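Local structure of DNA-(apurinic or apyrimidinic site) endonuclease 2 (6WCD) at residues 53-58 against 77-83; 84-89 against 110-115. The protein acts in DNA base excision repair as a weak AP endonuclease and a 3'-5' exonuclease, this chain holding its catalytic domain. One frame throughout, in Å; residues are numbered along the deposited sequence.

How the interactions relate
Interaction 1 closes before interaction 2 opens, and the chain runs straight from Glu83, the last residue of the first, into Gly84, the first of the second. Their centres lie about 15 Å apart, and they meet where Glu82 OE2 packs 3.6 Å from Gly87 CA. Interaction 1 joins the outermost strand 53-57 of one sheet to strand 80-83 of the other, the two central beta-sheets of the DNase I-like alpha/beta sandwich. Interaction 2 folds the loop after strand 80-83 onto the end of helix 107-114. Residues 82-90, inferred to form a Claspin-like CKB motif, therefore begin inside the buried core and continue in a partly exposed loop.

Interaction 1 (53-58 against 77-83); sequences NSYFSF and TPQAAEE
Strands 53-57 and 80-83 run nearly parallel, with 21° between their directions, but their axes come no closer than 7.3 Å and side chains fill the gap. Tyr55 faces Ala81 and Ser57 faces Glu83, the latter pair being closer, with CA atoms 5.6 Å apart. Tyr55 carries the apolar middle: its CD1 rests 3.7 Å from Ala81 CB, a side chain small enough for the large ring to fit between the strands, while CZ meets Pro78 CG at 3.6 Å. This is packing between the two central beta-sheets of the DNase I-like alpha/beta sandwich. Strand 53-57 pairs with 68-72, whereas 80-83 pairs with 119-127, where Gln79 and Ala80 form a classic beta bulge opposite Gln123. Polar groups close both ends. Tyr55 OH donates to Asn53 OD1 at 2.7 Å, with the oxygen at the ring edge and in its plane. This steadies the amide, whose ND2 makes a weak, bent bond to Thr77 OG1 (3.2 Å, 125°). At the far end, Ser57 OG stands anti to the backbone N (chi1 -177°) and donates to Glu83 OE1 at 2.7 Å, which accepts on its anti lone pair. Glu83 OE1 also forms a salt bridge with Arg60, which probably helps keep this buried carboxylate ionised.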
loop_
_atom_site.group_PDB
_atom_site.type_symbol
_atom_site.label_atom_id
_atom_site.label_comp_id
_atom_site.label_asym_id
_atom_site.label_seq_id
_atom_site.Cartn_x
_atom_site.Cartn_y
_atom_site.Cartn_z
ATOM N N ASN A 53 -14.375 8.314 -0.238
ATOM C CA ASN A 53 -14.128 8.359 -1.670
ATOM C C ASN A 53 -12.950 7.444 -1.931
ATOM O O ASN A 53 -11.950 7.484 -1.195
ATOM C CB ASN A 53 -13.910 9.777 -2.216
ATOM C CG ASN A 53 -12.875 10.616 -1.488
ATOM O OD1 ASN A 53 -11.743 10.811 -1.987
ATOM N ND2 ASN A 53 -13.235 11.145 -0.337
ATOM N N SER A 54 -13.074 6.570 -2.924
ATOM C CA SER A 54 -12.095 5.505 -3.084
ATOM C C SER A 54 -11.499 5.446 -4.470
ATOM O O SER A 54 -12.093 5.883 -5.445
ATOM C CB SER A 54 -12.700 4.154 -2.744
ATOM O OG SER A 54 -13.715 3.774 -3.707
ATOM N N TYR A 55 -10.318 4.830 -4.513
ATOM C CA TYR A 55 -9.415 4.782 -5.673
ATOM C C TYR A 55 -8.863 3.376 -5.765
ATOM O O TYR A 55 -8.115 2.945 -4.898
ATOM C CB TYR A 55 -8.292 5.829 -5.533
ATOM C CG TYR A 55 -8.890 7.190 -5.237
ATOM C CD1 TYR A 55 -9.272 8.040 -6.281
ATOM C CD2 TYR A 55 -9.225 7.556 -3.923
ATOM C CE1 TYR A 55 -9.962 9.223 -6.047
ATOM C CE2 TYR A 55 -9.919 8.717 -3.675
ATOM C CZ TYR A 55 -10.281 9.551 -4.744
ATOM O OH TYR A 55 -10.995 10.705 -4.547
ATOM N N PHE A 56 -9.228 2.677 -6.822
ATOM C CA PHE A 56 -8.871 1.267 -7.009
ATOM C C PHE A 56 -7.904 1.140 -8.164
ATOM O O PHE A 56 -8.016 1.869 -9.170
ATOM C CB PHE A 56 -10.094 0.393 -7.334
ATOM C CG PHE A 56 -10.883 -0.058 -6.144
ATOM C CD1 PHE A 56 -11.513 0.803 -5.314
ATOM C CD2 PHE A 56 -11.009 -1.408 -5.904
ATOM C CE1 PHE A 56 -12.244 0.355 -4.204
ATOM C CE2 PHE A 56 -11.719 -1.870 -4.834
ATOM C CZ PHE A 56 -12.387 -0.983 -3.992
ATOM N N SER A 57 -7.048 0.150 -8.082
ATOM C CA SER A 57 -6.390 -0.395 -9.260
ATOM C C SER A 57 -6.887 -1.812 -9.415
ATOM O O SER A 57 -6.791 -2.614 -8.503
ATOM C CB SER A 57 -4.875 -0.353 -9.124
ATOM O OG SER A 57 -4.274 -0.842 -10.356
ATOM N N PHE A 58 -7.472 -2.082 -10.561
ATOM C CA PHE A 58 -8.033 -3.379 -10.892
ATOM C C PHE A 58 -7.087 -4.183 -11.770
ATOM O O PHE A 58 -6.567 -3.662 -12.765
ATOM C CB PHE A 58 -9.323 -3.174 -11.666
ATOM C CG PHE A 58 -10.340 -2.348 -10.982
ATOM C CD1 PHE A 58 -11.104 -2.850 -9.965
ATOM C CD2 PHE A 58 -10.612 -1.059 -11.429
ATOM C CE1 PHE A 58 -12.092 -2.124 -9.354
ATOM C CE2 PHE A 58 -11.582 -0.268 -10.815
ATOM C CZ PHE A 58 -12.359 -0.811 -9.798
ATOM N N THR A 77 -9.722 13.942 0.935
ATOM C CA THR A 77 -9.935 13.801 -0.497
ATOM C C THR A 77 -8.674 14.239 -1.224
ATOM O O THR A 77 -8.227 15.370 -1.034
ATOM C CB THR A 77 -11.124 14.652 -0.919
ATOM O OG1 THR A 77 -12.300 14.241 -0.169
ATOM C CG2 THR A 77 -11.436 14.491 -2.387
ATOM N N PRO A 78 -8.104 13.409 -2.082
ATOM C CA PRO A 78 -6.834 13.720 -2.716
ATOM C C PRO A 78 -6.950 14.722 -3.844
ATOM O O PRO A 78 -7.946 14.777 -4.582
ATOM C CB PRO A 78 -6.341 12.358 -3.223
ATOM C CG PRO A 78 -7.567 11.572 -3.430
ATOM C CD PRO A 78 -8.511 11.998 -2.359
ATOM N N GLN A 79 -5.879 15.498 -4.009
ATOM C CA GLN A 79 -5.795 16.413 -5.131
ATOM C C GLN A 79 -5.497 15.691 -6.427
ATOM O O GLN A 79 -5.830 16.204 -7.508
ATOM C CB GLN A 79 -4.725 17.484 -4.853
ATOM C CG GLN A 79 -5.156 18.606 -3.876
ATOM C CD GLN A 79 -5.284 18.212 -2.408
ATOM O OE1 GLN A 79 -4.746 17.204 -1.961
ATOM N NE2 GLN A 79 -5.985 19.049 -1.637
ATOM N N ALA A 80 -4.896 14.511 -6.360
ATOM C CA ALA A 80 -4.529 13.754 -7.530
ATOM C C ALA A 80 -4.517 12.280 -7.160
ATOM O O ALA A 80 -4.331 11.907 -6.008
ATOM C CB ALA A 80 -3.163 14.168 -8.071
ATOM N N ALA A 81 -4.683 11.431 -8.164
ATOM C CA ALA A 81 -4.677 9.991 -7.940
ATOM C C ALA A 81 -4.368 9.286 -9.252
ATOM O O ALA A 81 -4.786 9.735 -10.321
ATOM C CB ALA A 81 -6.020 9.477 -7.392
ATOM N N GLU A 82 -3.634 8.196 -9.168
ATOM C CA GLU A 82 -3.166 7.493 -10.355
ATOM C C GLU A 82 -2.971 6.025 -10.081
ATOM O O GLU A 82 -2.458 5.671 -9.019
ATOM C CB GLU A 82 -1.852 8.141 -10.818
ATOM C CG GLU A 82 -1.350 7.682 -12.154
ATOM C CD GLU A 82 -0.085 8.438 -12.637
ATOM O OE1 GLU A 82 0.262 9.484 -12.072
ATOM O OE2 GLU A 82 0.537 7.967 -13.601
ATOM N N GLU A 83 -3.300 5.155 -11.051
ATOM C CA GLU A 83 -3.067 3.733 -10.963
ATOM C C GLU A 83 -1.646 3.412 -11.436
ATOM O O GLU A 83 -1.160 3.988 -12.424
ATOM C CB GLU A 83 -4.029 2.997 -11.910
ATOM C CG GLU A 83 -5.263 2.433 -11.430
ATOM C CD GLU A 83 -5.800 1.501 -12.533
ATOM O OE1 GLU A 83 -5.546 0.279 -12.457
ATOM O OE2 GLU A 83 -6.392 2.016 -13.508
#

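Interaction 2 (84-89 against 110-115); sequences GLSGVF and LQSLDQ
The Phe89 ring meets Asp114 CB at its edge, in the ring plane, with CD2 3.7 Å from that carbon. Asp114 C and Gln115 N approach the ring obliquely, as does the Gln111 amide, whose plane stands 86° to the ring and whose NE2 lies 3.7 Å from Phe89 CZ. Beyond the two segments, Arg60 makes a cation-pi contact with this aromatic side chain, which is itself poorly ordered. The carboxylate of Asp114, turned obliquely to the ring, reaches into the bend of the loop. Leu85 N binds Asp114 OD1 on its syn side at 2.8 Å, almost straight at 174°. Ser86 N meets OD2, also syn, while Ser86 OG donates to Asp114 OD2 from above the carboxylate plane at 2.7 Å. With its OG held between the backbone N and the carbonyl carbon (chi1 76°), Ser86 can offer amide and hydroxyl to one oxygen. An aspartate suits the spot because two acceptors on a short stem can bind successive amides.

The loop belongs to the inferred Claspin-like CKB motif, and Asp114 ties it to the last turn of helix 107-114. Water 1 extends the grip: it donates to Asp114 OD2 at 2.7 Å and accepts from Phe89 N, and weakly from Gly87 N. The absence of a side chain at Gly84 lets its backbone come close to the carboxylate, with Gly84 CA 3.4 Å from Asp114 OD1; Gly87 adopts a positive phi that suits its lack of one. Val88 CG1 reaches Leu110 CB at 4.1 Å, the two side chains crossing at about a right angle, while Leu85 turns to helix 152-173, packing on Phe160, Leu163 and Leu164.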
loop_
_atom_site.group_PDB
_atom_site.type_symbol
_atom_site.label_atom_id
_atom_site.label_comp_id
_atom_site.label_asym_id
_atom_site.label_seq_id
_atom_site.Cartn_x
_atom_site.Cartn_y
_atom_site.Cartn_z
ATOM N N GLY A 84 -1.020 2.434 -10.804
ATOM C CA GLY A 84 0.202 1.875 -11.304
ATOM C C GLY A 84 1.396 2.699 -10.881
ATOM O O GLY A 84 1.273 3.771 -10.308
ATOM N N LEU A 85 2.569 2.180 -11.199
ATOM C CA LEU A 85 3.845 2.837 -10.908
ATOM C C LEU A 85 4.522 3.464 -12.100
ATOM O O LEU A 85 5.453 4.275 -11.893
ATOM C CB LEU A 85 4.832 1.829 -10.298
ATOM C CG LEU A 85 4.402 1.233 -8.973
ATOM C CD1 LEU A 85 5.304 0.089 -8.585
ATOM C CD2 LEU A 85 4.352 2.254 -7.883
ATOM N N SER A 86 4.109 3.153 -13.318
ATOM C CA SER A 86 4.844 3.573 -14.500
ATOM C C SER A 86 4.152 4.623 -15.350
ATOM O O SER A 86 4.807 5.176 -16.242
ATOM C CB SER A 86 5.143 2.391 -15.408
ATOM O OG SER A 86 3.992 2.009 -16.125
ATOM N N GLY A 87 2.876 4.881 -15.155
ATOM C CA GLY A 87 2.214 5.854 -16.023
ATOM C C GLY A 87 1.471 5.284 -17.213
ATOM O O GLY A 87 0.690 6.013 -17.838
ATOM N N VAL A 88 1.663 4.007 -17.546
ATOM C CA VAL A 88 1.064 3.496 -18.772
ATOM C C VAL A 88 -0.461 3.417 -18.687
ATOM O O VAL A 88 -1.139 3.480 -19.718
ATOM C CB VAL A 88 1.702 2.139 -19.147
ATOM C CG1 VAL A 88 3.206 2.320 -19.396
ATOM C CG2 VAL A 88 1.457 1.119 -18.074
ATOM N N PHE A 89 -1.043 3.286 -17.503
ATOM C CA PHE A 89 -2.497 3.250 -17.374
ATOM C C PHE A 89 -3.042 4.557 -16.811
ATOM O O PHE A 89 -4.014 4.567 -16.053
ATOM C CB PHE A 89 -2.936 2.064 -16.518
ATOM C CG PHE A 89 -2.616 0.741 -17.141
ATOM C CD1 PHE A 89 -3.307 0.306 -18.254
ATOM C CD2 PHE A 89 -1.618 -0.062 -16.625
ATOM C CE1 PHE A 89 -3.012 -0.911 -18.843
ATOM C CE2 PHE A 89 -1.315 -1.272 -17.207
ATOM C CZ PHE A 89 -2.012 -1.698 -18.319
ATOM N N LEU A 110 6.886 -2.382 -18.700
ATOM C CA LEU A 110 6.126 -1.511 -17.847
ATOM C C LEU A 110 4.641 -1.885 -17.834
ATOM O O LEU A 110 3.992 -1.852 -16.777
ATOM C CB LEU A 110 6.290 -0.054 -18.272
ATOM C CG LEU A 110 7.714 0.491 -18.093
ATOM C CD1 LEU A 110 7.739 1.930 -18.614
ATOM C CD2 LEU A 110 8.209 0.444 -16.642
ATOM N N GLN A 111 4.091 -2.239 -18.998
ATOM C CA GLN A 111 2.685 -2.617 -19.008
ATOM C C GLN A 111 2.474 -3.856 -18.157
ATOM O O GLN A 111 1.526 -3.941 -17.374
ATOM C CB GLN A 111 2.201 -2.867 -20.445
ATOM C CG GLN A 111 0.717 -3.184 -20.523
ATOM C CD GLN A 111 0.062 -2.625 -21.773
ATOM O OE1 GLN A 111 0.736 -2.102 -22.666
ATOM N NE2 GLN A 111 -1.262 -2.727 -21.841
ATOM N N SER A 112 3.377 -4.812 -18.286
ATOM C CA SER A 112 3.239 -6.047 -17.518
ATOM C C SER A 112 3.323 -5.808 -16.037
ATOM O O SER A 112 2.595 -6.439 -15.263
ATOM C CB SER A 112 4.314 -7.033 -17.902
ATOM O OG SER A 112 4.123 -7.456 -19.223
ATOM N N LEU A 113 4.218 -4.902 -15.610
ATOM C CA LEU A 113 4.383 -4.618 -14.195
ATOM C C LEU A 113 3.206 -3.865 -13.631
ATOM O O LEU A 113 2.986 -3.903 -12.417
ATOM C CB LEU A 113 5.692 -3.843 -13.984
ATOM C CG LEU A 113 6.961 -4.612 -14.191
ATOM C CD1 LEU A 113 8.180 -3.745 -14.355
ATOM C CD2 LEU A 113 7.131 -5.616 -13.013
ATOM N N ASP A 114 2.450 -3.123 -14.462
ATOM C CA ASP A 114 1.343 -2.320 -13.999
ATOM C C ASP A 114 -0.046 -2.906 -14.251
ATOM O O ASP A 114 -1.020 -2.399 -13.687
ATOM C CB ASP A 114 1.408 -0.920 -14.638
ATOM C CG ASP A 114 2.101 0.068 -13.759
ATOM O OD1 ASP A 114 2.471 -0.267 -12.603
ATOM O OD2 ASP A 114 2.240 1.223 -14.236
ATOM N N GLN A 115 -0.152 -4.039 -14.946
ATOM C CA GLN A 115 -1.466 -4.535 -15.328
ATOM C C GLN A 115 -2.090 -5.498 -14.325
ATOM O O GLN A 115 -3.125 -6.093 -14.638
ATOM C CB GLN A 115 -1.390 -5.221 -16.698
ATOM C CG GLN A 115 -0.628 -6.497 -16.679
ATOM C CD GLN A 115 -0.546 -7.178 -18.038
ATOM O OE1 GLN A 115 -1.037 -6.663 -19.052
ATOM N NE2 GLN A 115 0.107 -8.333 -18.075
HETATM O O HOH W 1 0.279 3.057 -14.825
#